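Local coordinates for nucleoid-associated protein HP_0035 (Helicobacter pylori, PDB 3F42), which probably binds DNA as a homodimer and alters its conformation, with possible roles in nucleoid organisation, gene regulation and DNA protection, at residues S33-F44 against Y69-Y78; M15-N26 against N84-L93. All coordinates share one frame; numbering follows the deposited sequence.

Contact 1: S33-F44 against Y69-Y78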
loop_
_atom_site.group_PDB
_atom_site.type_symbol
_atom_site.label_atom_id
_atom_site.label_comp_id
_atom_site.label_asym_id
_atom_site.label_seq_id
_atom_site.Cartn_x
_atom_site.Cartn_y
_atom_site.Cartn_z
ATOM N N SER A 33 9.595 -22.864 -21.130
ATOM C CA SER A 33 8.580 -23.725 -21.767
ATOM C C SER A 33 9.095 -24.148 -23.136
ATOM O O SER A 33 9.647 -23.320 -23.859
ATOM C CB SER A 33 7.277 -22.950 -21.946
ATOM O OG SER A 33 6.664 -22.699 -20.671
ATOM N N LYS A 34 8.864 -25.413 -23.488
ATOM C CA LYS A 34 9.299 -25.965 -24.775
ATOM C C LYS A 34 8.100 -26.499 -25.535
ATOM O O LYS A 34 7.084 -26.906 -24.939
ATOM C CB LYS A 34 10.329 -27.054 -24.558
ATOM C CG LYS A 34 11.606 -26.476 -23.921
ATOM C CD LYS A 34 12.740 -27.478 -23.889
ATOM C CE LYS A 34 13.835 -26.966 -22.961
ATOM N NZ LYS A 34 14.598 -25.805 -23.499
ATOM N N SER A 35 8.217 -26.487 -26.849
ATOM C CA SER A 35 7.204 -27.134 -27.697
ATOM C C SER A 35 7.875 -27.691 -28.918
ATOM O O SER A 35 9.109 -27.552 -29.106
ATOM C CB SER A 35 6.152 -26.103 -28.125
ATOM O OG SER A 35 6.798 -25.107 -28.883
ATOM N N GLY A 36 7.084 -28.312 -29.793
ATOM C CA GLY A 36 7.660 -28.803 -31.053
ATOM C C GLY A 36 8.782 -29.813 -30.862
ATOM O O GLY A 36 9.783 -29.762 -31.577
ATOM N N GLY A 37 8.602 -30.712 -29.906
ATOM C CA GLY A 37 9.595 -31.754 -29.623
ATOM C C GLY A 37 10.910 -31.136 -29.185
ATOM O O GLY A 37 11.994 -31.710 -29.441
ATOM N N GLY A 38 10.826 -29.993 -28.516
ATOM C CA GLY A 38 12.008 -29.263 -28.058
ATOM C C GLY A 38 12.614 -28.295 -29.063
ATOM O O GLY A 38 13.626 -27.643 -28.749
HETATM N N MSE A 39 12.033 -28.177 -30.252
HETATM C CA MSE A 39 12.562 -27.272 -31.284
HETATM C C MSE A 39 12.271 -25.805 -31.009
HETATM O O MSE A 39 12.854 -24.926 -31.637
HETATM C CB MSE A 39 12.030 -27.650 -32.670
HETATM C CG MSE A 39 12.484 -29.013 -33.119
HETATM SE SE MSE A 39 11.956 -29.332 -34.964
HETATM C CE MSE A 39 10.033 -29.456 -34.753
ATOM N N VAL A 40 11.337 -25.549 -30.088
ATOM C CA VAL A 40 11.082 -24.170 -29.645
ATOM C C VAL A 40 11.300 -24.125 -28.141
ATOM O O VAL A 40 10.813 -24.989 -27.437
ATOM C CB VAL A 40 9.654 -23.712 -29.998
ATOM C CG1 VAL A 40 9.288 -22.395 -29.279
ATOM C CG2 VAL A 40 9.495 -23.516 -31.504
ATOM N N SER A 41 12.020 -23.106 -27.658
ATOM C CA SER A 41 12.188 -22.902 -26.230
ATOM C C SER A 41 11.940 -21.431 -25.964
ATOM O O SER A 41 12.513 -20.563 -26.664
ATOM C CB SER A 41 13.593 -23.264 -25.792
ATOM O OG SER A 41 13.648 -23.241 -24.370
ATOM N N VAL A 42 11.130 -21.152 -24.950
ATOM C CA VAL A 42 10.942 -19.758 -24.512
ATOM C C VAL A 42 11.229 -19.663 -23.028
ATOM O O VAL A 42 10.953 -20.597 -22.292
ATOM C CB VAL A 42 9.560 -19.179 -24.829
ATOM C CG1 VAL A 42 9.338 -19.219 -26.348
ATOM C CG2 VAL A 42 8.454 -19.975 -24.084
ATOM N N SER A 43 11.831 -18.556 -22.617
ATOM C CA SER A 43 12.072 -18.329 -21.188
ATOM C C SER A 43 11.471 -16.996 -20.760
ATOM O O SER A 43 11.720 -15.954 -21.370
ATOM C CB SER A 43 13.574 -18.317 -20.879
ATOM O OG SER A 43 14.133 -19.574 -21.200
ATOM N N PHE A 44 10.754 -17.050 -19.646
ATOM C CA PHE A 44 10.181 -15.872 -19.030
ATOM C C PHE A 44 10.796 -15.660 -17.672
ATOM O O PHE A 44 11.113 -16.633 -16.972
ATOM C CB PHE A 44 8.697 -16.098 -18.794
ATOM C CG PHE A 44 7.868 -16.131 -20.065
ATOM C CD1 PHE A 44 7.375 -14.946 -20.599
ATOM C CD2 PHE A 44 7.572 -17.344 -20.707
ATOM C CE1 PHE A 44 6.595 -14.941 -21.756
ATOM C CE2 PHE A 44 6.771 -17.342 -21.883
ATOM C CZ PHE A 44 6.291 -16.128 -22.391
ATOM N N TYR A 69 4.071 -23.840 -32.939
ATOM C CA TYR A 69 4.910 -24.197 -31.800
ATOM C C TYR A 69 5.322 -22.977 -30.964
ATOM O O TYR A 69 5.370 -23.074 -29.755
ATOM C CB TYR A 69 6.158 -24.970 -32.235
ATOM C CG TYR A 69 5.828 -26.296 -32.865
ATOM C CD1 TYR A 69 4.801 -27.104 -32.333
ATOM C CD2 TYR A 69 6.528 -26.754 -33.989
ATOM C CE1 TYR A 69 4.489 -28.344 -32.904
ATOM C CE2 TYR A 69 6.221 -27.978 -34.566
ATOM C CZ TYR A 69 5.202 -28.770 -34.014
ATOM O OH TYR A 69 4.879 -29.998 -34.574
ATOM N N LEU A 70 5.572 -21.845 -31.598
ATOM C CA LEU A 70 5.800 -20.606 -30.830
ATOM C C LEU A 70 4.595 -20.266 -29.982
ATOM O O LEU A 70 4.720 -20.015 -28.771
ATOM C CB LEU A 70 6.127 -19.426 -31.741
ATOM C CG LEU A 70 7.582 -19.440 -32.221
ATOM C CD1 LEU A 70 7.713 -18.542 -33.466
ATOM C CD2 LEU A 70 8.556 -18.953 -31.096
HETATM N N MSE A 71 3.422 -20.241 -30.586
HETATM C CA MSE A 71 2.222 -19.899 -29.814
HETATM C C MSE A 71 1.939 -20.875 -28.659
HETATM O O MSE A 71 1.540 -20.427 -27.574
HETATM C CB MSE A 71 1.017 -19.840 -30.734
HETATM C CG MSE A 71 1.058 -18.607 -31.586
HETATM SE SE MSE A 71 -0.598 -18.398 -32.587
HETATM C CE MSE A 71 -1.793 -18.124 -31.118
ATOM N N SER A 72 2.162 -22.181 -28.890
ATOM C CA SER A 72 1.982 -23.182 -27.865
ATOM C C SER A 72 2.930 -22.923 -26.667
ATOM O O SER A 72 2.477 -22.850 -25.520
ATOM C CB SER A 72 2.300 -24.580 -28.451
ATOM O OG SER A 72 2.124 -25.546 -27.452
ATOM N N ALA A 73 4.217 -22.754 -26.963
ATOM C CA ALA A 73 5.222 -22.572 -25.882
ATOM C C ALA A 73 4.982 -21.259 -25.162
ATOM O O ALA A 73 5.063 -21.198 -23.916
ATOM C CB ALA A 73 6.641 -22.610 -26.424
ATOM N N LEU A 74 4.682 -20.216 -25.940
ATOM C CA LEU A 74 4.476 -18.882 -25.335
ATOM C C LEU A 74 3.256 -18.899 -24.439
ATOM O O LEU A 74 3.310 -18.419 -23.285
ATOM C CB LEU A 74 4.355 -17.824 -26.412
ATOM C CG LEU A 74 5.699 -17.520 -27.087
ATOM C CD1 LEU A 74 5.422 -16.768 -28.392
ATOM C CD2 LEU A 74 6.655 -16.683 -26.169
ATOM N N ASN A 75 2.147 -19.445 -24.939
ATOM C CA ASN A 75 0.956 -19.502 -24.094
ATOM C C ASN A 75 1.151 -20.356 -22.821
ATOM O O ASN A 75 0.645 -19.992 -21.748
ATOM C CB ASN A 75 -0.262 -19.960 -24.914
ATOM C CG ASN A 75 -0.968 -18.811 -25.578
ATOM O OD1 ASN A 75 -1.281 -17.797 -24.941
ATOM N ND2 ASN A 75 -1.252 -18.958 -26.847
ATOM N N ASP A 76 1.885 -21.474 -22.941
ATOM C CA ASP A 76 2.173 -22.324 -21.784
ATOM C C ASP A 76 2.942 -21.489 -20.749
ATOM O O ASP A 76 2.632 -21.503 -19.565
ATOM C CB ASP A 76 3.002 -23.541 -22.196
ATOM C CG ASP A 76 2.164 -24.648 -22.831
ATOM O OD1 ASP A 76 0.919 -24.541 -22.907
ATOM O OD2 ASP A 76 2.769 -25.642 -23.255
ATOM N N GLY A 77 3.940 -20.747 -21.223
ATOM C CA GLY A 77 4.746 -19.881 -20.350
ATOM C C GLY A 77 3.970 -18.744 -19.702
ATOM O O GLY A 77 4.095 -18.540 -18.480
ATOM N N TYR A 78 3.187 -18.009 -20.493
ATOM C CA TYR A 78 2.320 -16.940 -19.962
ATOM C C TYR A 78 1.346 -17.507 -18.929
ATOM O O TYR A 78 1.144 -16.886 -17.874
ATOM C CB TYR A 78 1.518 -16.196 -21.067
ATOM C CG TYR A 78 2.354 -15.210 -21.878
ATOM C CD1 TYR A 78 2.985 -14.122 -21.260
ATOM C CD2 TYR A 78 2.516 -15.375 -23.273
ATOM C CE1 TYR A 78 3.792 -13.226 -22.004
ATOM C CE2 TYR A 78 3.286 -14.492 -24.025
ATOM C CZ TYR A 78 3.914 -13.427 -23.399
ATOM O OH TYR A 78 4.705 -12.567 -24.090
HETATM O O HOH W 1 5.285 -25.911 -23.044
#

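Contact 2: M15-N26 against N84-L93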
loop_
_atom_site.group_PDB
_atom_site.type_symbol
_atom_site.label_atom_id
_atom_site.label_comp_id
_atom_site.label_asym_id
_atom_site.label_seq_id
_atom_site.Cartn_x
_atom_site.Cartn_y
_atom_site.Cartn_z
HETATM N N MSE A 15 3.001 -3.734 3.524
HETATM C CA MSE A 15 2.582 -4.537 2.370
HETATM C C MSE A 15 3.318 -4.122 1.101
HETATM O O MSE A 15 3.733 -4.992 0.317
HETATM C CB MSE A 15 1.078 -4.476 2.197
HETATM C CG MSE A 15 0.413 -5.322 3.212
HETATM SE SE MSE A 15 -1.486 -5.110 2.971
HETATM C CE MSE A 15 -1.719 -6.340 1.563
ATOM N N LYS A 16 3.544 -2.811 0.925
ATOM C CA LYS A 16 4.254 -2.326 -0.263
ATOM C C LYS A 16 5.723 -2.738 -0.199
ATOM O O LYS A 16 6.317 -3.042 -1.223
ATOM C CB LYS A 16 4.095 -0.811 -0.434
ATOM C CG LYS A 16 4.811 -0.250 -1.698
ATOM C CD LYS A 16 5.059 1.262 -1.593
ATOM C CE LYS A 16 6.069 1.714 -2.666
ATOM N NZ LYS A 16 6.348 3.179 -2.592
ATOM N N LYS A 17 6.290 -2.776 1.002
ATOM C CA LYS A 17 7.667 -3.241 1.154
ATOM C C LYS A 17 7.797 -4.724 0.766
ATOM O O LYS A 17 8.688 -5.099 -0.030
ATOM C CB LYS A 17 8.165 -3.001 2.582
ATOM C CG LYS A 17 9.552 -3.603 2.837
ATOM C CD LYS A 17 10.085 -3.123 4.187
ATOM C CE LYS A 17 11.534 -3.515 4.424
ATOM N NZ LYS A 17 11.689 -4.986 4.579
ATOM N N GLU A 18 6.901 -5.551 1.309
ATOM C CA GLU A 18 6.843 -6.977 0.997
ATOM C C GLU A 18 6.620 -7.178 -0.502
ATOM O O GLU A 18 7.282 -8.049 -1.133
ATOM C CB GLU A 18 5.687 -7.642 1.749
ATOM C CG GLU A 18 5.786 -9.167 1.722
ATOM C CD GLU A 18 4.561 -9.877 2.290
ATOM O OE1 GLU A 18 3.649 -9.233 2.869
ATOM O OE2 GLU A 18 4.504 -11.114 2.129
ATOM N N PHE A 19 5.688 -6.420 -1.069
ATOM C CA PHE A 19 5.375 -6.547 -2.485
ATOM C C PHE A 19 6.653 -6.307 -3.331
ATOM O O PHE A 19 6.956 -7.073 -4.271
ATOM C CB PHE A 19 4.275 -5.556 -2.879
ATOM C CG PHE A 19 3.804 -5.715 -4.277
ATOM C CD1 PHE A 19 2.723 -6.540 -4.558
ATOM C CD2 PHE A 19 4.482 -5.120 -5.330
ATOM C CE1 PHE A 19 2.294 -6.733 -5.858
ATOM C CE2 PHE A 19 4.071 -5.316 -6.657
ATOM C CZ PHE A 19 2.984 -6.120 -6.933
ATOM N N SER A 20 7.375 -5.232 -3.040
ATOM C CA SER A 20 8.611 -4.931 -3.785
ATOM C C SER A 20 9.686 -5.978 -3.632
ATOM O O SER A 20 10.414 -6.293 -4.590
ATOM C CB SER A 20 9.160 -3.560 -3.364
ATOM O OG SER A 20 8.173 -2.612 -3.729
ATOM N N GLN A 21 9.798 -6.529 -2.439
ATOM C CA GLN A 21 10.756 -7.605 -2.191
ATOM C C GLN A 21 10.433 -8.861 -2.999
ATOM O O GLN A 21 11.341 -9.500 -3.589
ATOM C CB GLN A 21 10.800 -7.925 -0.708
ATOM C CG GLN A 21 11.504 -6.822 0.076
ATOM C CD GLN A 21 11.821 -7.228 1.489
ATOM O OE1 GLN A 21 10.978 -7.767 2.197
ATOM N NE2 GLN A 21 13.048 -6.959 1.915
ATOM N N LEU A 22 9.152 -9.198 -3.042
ATOM C CA LEU A 22 8.683 -10.297 -3.865
ATOM C C LEU A 22 8.862 -10.068 -5.345
ATOM O O LEU A 22 9.202 -11.027 -6.068
ATOM C CB LEU A 22 7.233 -10.667 -3.552
ATOM C CG LEU A 22 7.003 -11.277 -2.160
ATOM C CD1 LEU A 22 5.503 -11.363 -1.895
ATOM C CD2 LEU A 22 7.650 -12.654 -2.043
ATOM N N GLU A 23 8.612 -8.845 -5.816
ATOM C CA GLU A 23 8.769 -8.570 -7.239
ATOM C C GLU A 23 10.235 -8.711 -7.659
ATOM O O GLU A 23 10.529 -9.192 -8.769
ATOM C CB GLU A 23 8.258 -7.186 -7.666
ATOM C CG GLU A 23 6.773 -7.033 -7.931
ATOM C CD GLU A 23 6.225 -7.931 -9.080
ATOM O OE1 GLU A 23 6.498 -9.160 -9.071
ATOM O OE2 GLU A 23 5.492 -7.400 -9.938
ATOM N N GLU A 24 11.155 -8.272 -6.803
ATOM C CA GLU A 24 12.585 -8.460 -7.112
ATOM C C GLU A 24 12.948 -9.951 -7.229
ATOM O O GLU A 24 13.659 -10.357 -8.170
ATOM C CB GLU A 24 13.510 -7.694 -6.139
ATOM C CG GLU A 24 13.559 -8.202 -4.709
ATOM C CD GLU A 24 14.719 -7.623 -3.900
ATOM O OE1 GLU A 24 14.487 -6.687 -3.099
ATOM O OE2 GLU A 24 15.861 -8.108 -4.064
ATOM N N LYS A 25 12.444 -10.772 -6.308
ATOM C CA LYS A 25 12.637 -12.214 -6.361
ATOM C C LYS A 25 12.005 -12.781 -7.639
ATOM O O LYS A 25 12.604 -13.605 -8.310
ATOM C CB LYS A 25 12.024 -12.865 -5.130
ATOM C CG LYS A 25 12.251 -14.335 -5.016
ATOM C CD LYS A 25 12.006 -14.748 -3.586
ATOM C CE LYS A 25 12.715 -16.044 -3.221
ATOM N NZ LYS A 25 12.452 -16.268 -1.747
ATOM N N ASN A 26 10.786 -12.348 -7.962
ATOM C CA ASN A 26 10.137 -12.834 -9.180
ATOM C C ASN A 26 10.991 -12.523 -10.412
ATOM O O ASN A 26 11.106 -13.357 -11.316
ATOM C CB ASN A 26 8.778 -12.181 -9.388
ATOM C CG ASN A 26 7.749 -12.672 -8.423
ATOM O OD1 ASN A 26 7.829 -13.803 -7.921
ATOM N ND2 ASN A 26 6.762 -11.818 -8.133
ATOM N N ASN A 84 1.435 -18.470 -11.260
ATOM C CA ASN A 84 2.334 -18.125 -10.141
ATOM C C ASN A 84 2.000 -16.782 -9.544
ATOM O O ASN A 84 2.002 -16.631 -8.309
ATOM C CB ASN A 84 3.819 -18.088 -10.515
ATOM C CG ASN A 84 4.687 -17.636 -9.336
ATOM O OD1 ASN A 84 4.874 -18.381 -8.381
ATOM N ND2 ASN A 84 5.175 -16.408 -9.379
ATOM N N ARG A 85 1.704 -15.796 -10.402
ATOM C CA ARG A 85 1.400 -14.443 -9.910
ATOM C C ARG A 85 0.053 -14.337 -9.167
ATOM O O ARG A 85 -0.077 -13.566 -8.203
ATOM C CB ARG A 85 1.528 -13.418 -11.015
ATOM C CG ARG A 85 3.019 -13.286 -11.443
ATOM C CD ARG A 85 3.205 -12.228 -12.554
ATOM N NE ARG A 85 2.948 -10.848 -12.088
ATOM C CZ ARG A 85 3.824 -10.119 -11.405
ATOM N NH1 ARG A 85 5.037 -10.632 -11.073
ATOM N NH2 ARG A 85 3.502 -8.879 -11.034
ATOM N N LYS A 86 -0.942 -15.105 -9.608
ATOM C CA LYS A 86 -2.189 -15.208 -8.850
ATOM C C LYS A 86 -1.893 -15.854 -7.495
ATOM O O LYS A 86 -2.250 -15.312 -6.441
ATOM C CB LYS A 86 -3.223 -16.024 -9.633
ATOM C CG LYS A 86 -3.758 -15.302 -10.853
ATOM C CD LYS A 86 -4.658 -16.191 -11.704
ATOM C CE LYS A 86 -3.876 -17.320 -12.349
ATOM N NZ LYS A 86 -4.267 -17.511 -13.760
ATOM N N ASN A 87 -1.219 -17.002 -7.515
ATOM C CA ASN A 87 -0.902 -17.693 -6.265
ATOM C C ASN A 87 -0.222 -16.781 -5.276
ATOM O O ASN A 87 -0.578 -16.755 -4.107
ATOM C CB ASN A 87 -0.043 -18.949 -6.479
ATOM C CG ASN A 87 -0.754 -20.017 -7.232
ATOM O OD1 ASN A 87 -1.979 -19.990 -7.393
ATOM N ND2 ASN A 87 0.026 -20.987 -7.766
ATOM N N LEU A 88 0.764 -16.025 -5.751
ATOM C CA LEU A 88 1.488 -15.129 -4.894
ATOM C C LEU A 88 0.633 -14.013 -4.291
ATOM O O LEU A 88 0.821 -13.663 -3.119
ATOM C CB LEU A 88 2.663 -14.536 -5.677
ATOM C CG LEU A 88 3.764 -13.879 -4.850
ATOM C CD1 LEU A 88 4.382 -14.877 -3.896
ATOM C CD2 LEU A 88 4.798 -13.333 -5.860
ATOM N N ALA A 89 -0.312 -13.464 -5.058
ATOM C CA ALA A 89 -1.241 -12.459 -4.520
ATOM C C ALA A 89 -2.047 -13.054 -3.369
ATOM O O ALA A 89 -2.156 -12.458 -2.292
ATOM C CB ALA A 89 -2.189 -11.960 -5.594
ATOM N N PHE A 90 -2.664 -14.206 -3.611
ATOM C CA PHE A 90 -3.455 -14.849 -2.534
ATOM C C PHE A 90 -2.589 -15.221 -1.324
ATOM O O PHE A 90 -2.994 -15.025 -0.163
ATOM C CB PHE A 90 -4.181 -16.086 -3.089
ATOM C CG PHE A 90 -5.417 -15.772 -3.877
ATOM C CD1 PHE A 90 -6.677 -15.980 -3.323
ATOM C CD2 PHE A 90 -5.335 -15.278 -5.177
ATOM C CE1 PHE A 90 -7.836 -15.720 -4.069
ATOM C CE2 PHE A 90 -6.464 -15.011 -5.919
ATOM C CZ PHE A 90 -7.742 -15.226 -5.362
ATOM N N ASN A 91 -1.394 -15.733 -1.571
ATOM C CA ASN A 91 -0.530 -16.196 -0.472
ATOM C C ASN A 91 0.125 -15.085 0.312
ATOM O O ASN A 91 0.308 -15.213 1.525
ATOM C CB ASN A 91 0.492 -17.241 -0.943
ATOM C CG ASN A 91 -0.142 -18.599 -1.251
ATOM O OD1 ASN A 91 0.057 -19.147 -2.355
ATOM N ND2 ASN A 91 -0.912 -19.161 -0.288
HETATM N N MSE A 92 0.424 -13.965 -0.347
HETATM C CA MSE A 92 0.969 -12.818 0.359
HETATM C C MSE A 92 -0.071 -12.294 1.365
HETATM O O MSE A 92 0.243 -12.068 2.552
HETATM C CB MSE A 92 1.390 -11.707 -0.608
HETATM C CG MSE A 92 1.891 -10.544 0.157
HETATM SE SE MSE A 92 2.445 -9.071 -0.903
HETATM C CE MSE A 92 1.641 -7.664 0.205
ATOM N N LEU A 93 -1.301 -12.131 0.876
ATOM C CA LEU A 93 -2.465 -11.778 1.680
ATOM C C LEU A 93 -2.788 -12.852 2.750
ATOM O O LEU A 93 -3.456 -12.558 3.759
ATOM C CB LEU A 93 -3.676 -11.519 0.757
ATOM C CG LEU A 93 -3.498 -10.411 -0.298
ATOM C CD1 LEU A 93 -4.734 -10.230 -1.205
ATOM C CD2 LEU A 93 -3.154 -9.099 0.372
#

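Contact 1: S33-F44 against Y69-Y78
The Y69 ring carries the CA of G36 on one face, almost on the ring normal and 3.5 Å from the centroid, a CH-pi contact where the chain begins its turn out of strand 30-35. In the M39 conformer described, one of two, the selenomethionine methyl CE comes obliquely near CE2 of the same ring. At the other end of the contact F44 turns an edge to the face of Y78, T-shaped with the planes at 59°; its CE1 stands 3.3 Å above the Y78 ring plane, offset toward the rim, while Y78 OH lies in the plane of the F44 ring at its edge. F44 CE2 also rests on G77 CA at 3.6 Å, where the helix has no side chain and lets the ring come down to the backbone.

Between the rings lies the sheet-on-helix packing of the YbaB/EbfC fold: the hairpin of strands 30-35 and 40-45 lies on helix 63-93, and M39 and V40 opposite S35 make a classic beta bulge beside the turn. V40 divides its methyls over the helix surface, CG2 on Y69 CB and CG1 between A73 CB and L70 CD2. V42 CG1 meets L74 CD2 at 3.7 Å, the two side chains crossing at about a right angle.

S35 supplies the direct polar link. Its OG, turned between backbone N and carbonyl carbon (chi1 62°) and thereby pointed at the helix, donates to Y69 O at 2.6 Å from above the carbonyl plane; the helical N-H of A73 reaches that oxygen from the opposite face.

Contact 2: M15-N26 against N84-L93
M92 sets CG opposite its backbone N (chi1 178°) and runs straight through chi2, which carries its selenium and methyl across to helix 5-27. R85 instead bends at chi3 and E23 at chi2, so that the two side chains cross at about a right angle while their flat ends, guanidinium and carboxylate, lie with planes 32° apart.

M92 is a knob in a hole formed by M15, E18, F19 and L22. Its CE lies 3.4 Å from M15 O and also touches M15 CB, its SE packs on L22 CD1 at 3.9 Å, and the extended E18 chain slides past it in the opposite direction, laying OE2 beside CG. One turn back along helix 63-93, L88 spreads its two methyls: CD1 approaches L22 CD1, and CD2 sits 3.4 Å from N26 ND2.

The salt bridge is end-on and two-pronged. R85 NH1 gives a hydrogen bond to the syn lone pair of E23 OE1 at 2.9 Å, and NH2 gives a straighter one to OE2 at 2.7 Å. N26 ND2 also donates to E23 OE1 at 2.8 Å, nearly along the C-O axis, so this oxygen has two donors and the carboxylate's rotation is well defined. The same guanidinium reaches G46 O through NH1 and S6 OG of the third subunit through NH2, while F19 stacks on F5 of that subunit.

With axes 11.7 Å apart and N-to-C directions at 146°, the helices are widely spaced and roughly antiparallel, bridged by long side chains. This is the pairing of the N- and C-terminal helices that bracket the three strands in sequence, the alpha-beta-beta-beta-alpha order of the YbaB/EbfC fold.

Overall arrangement
Helix 63-93 runs through both contacts: its 69-78 portion lies under the hairpin in contact 1, and its 84-93 portion faces helix 5-27 in contact 2. Along the chain contact 1 is nested inside the loop that contact 2 closes, because both its segments fall between N26 and N84. The two centres are about 25 Å apart on opposite sides of the chain's centre, and their nearest atoms about 7 Å apart. Both touch the second subunit: in contact 1, Y78 meets F44 and Y78 of that chain, and in contact 2, L93 packs on its L12. Contact 2 also meets the third and fourth subunits. A bound 1,2-ethanediol, probably from crystallisation, lies about 3 Å from the Y69 side chain.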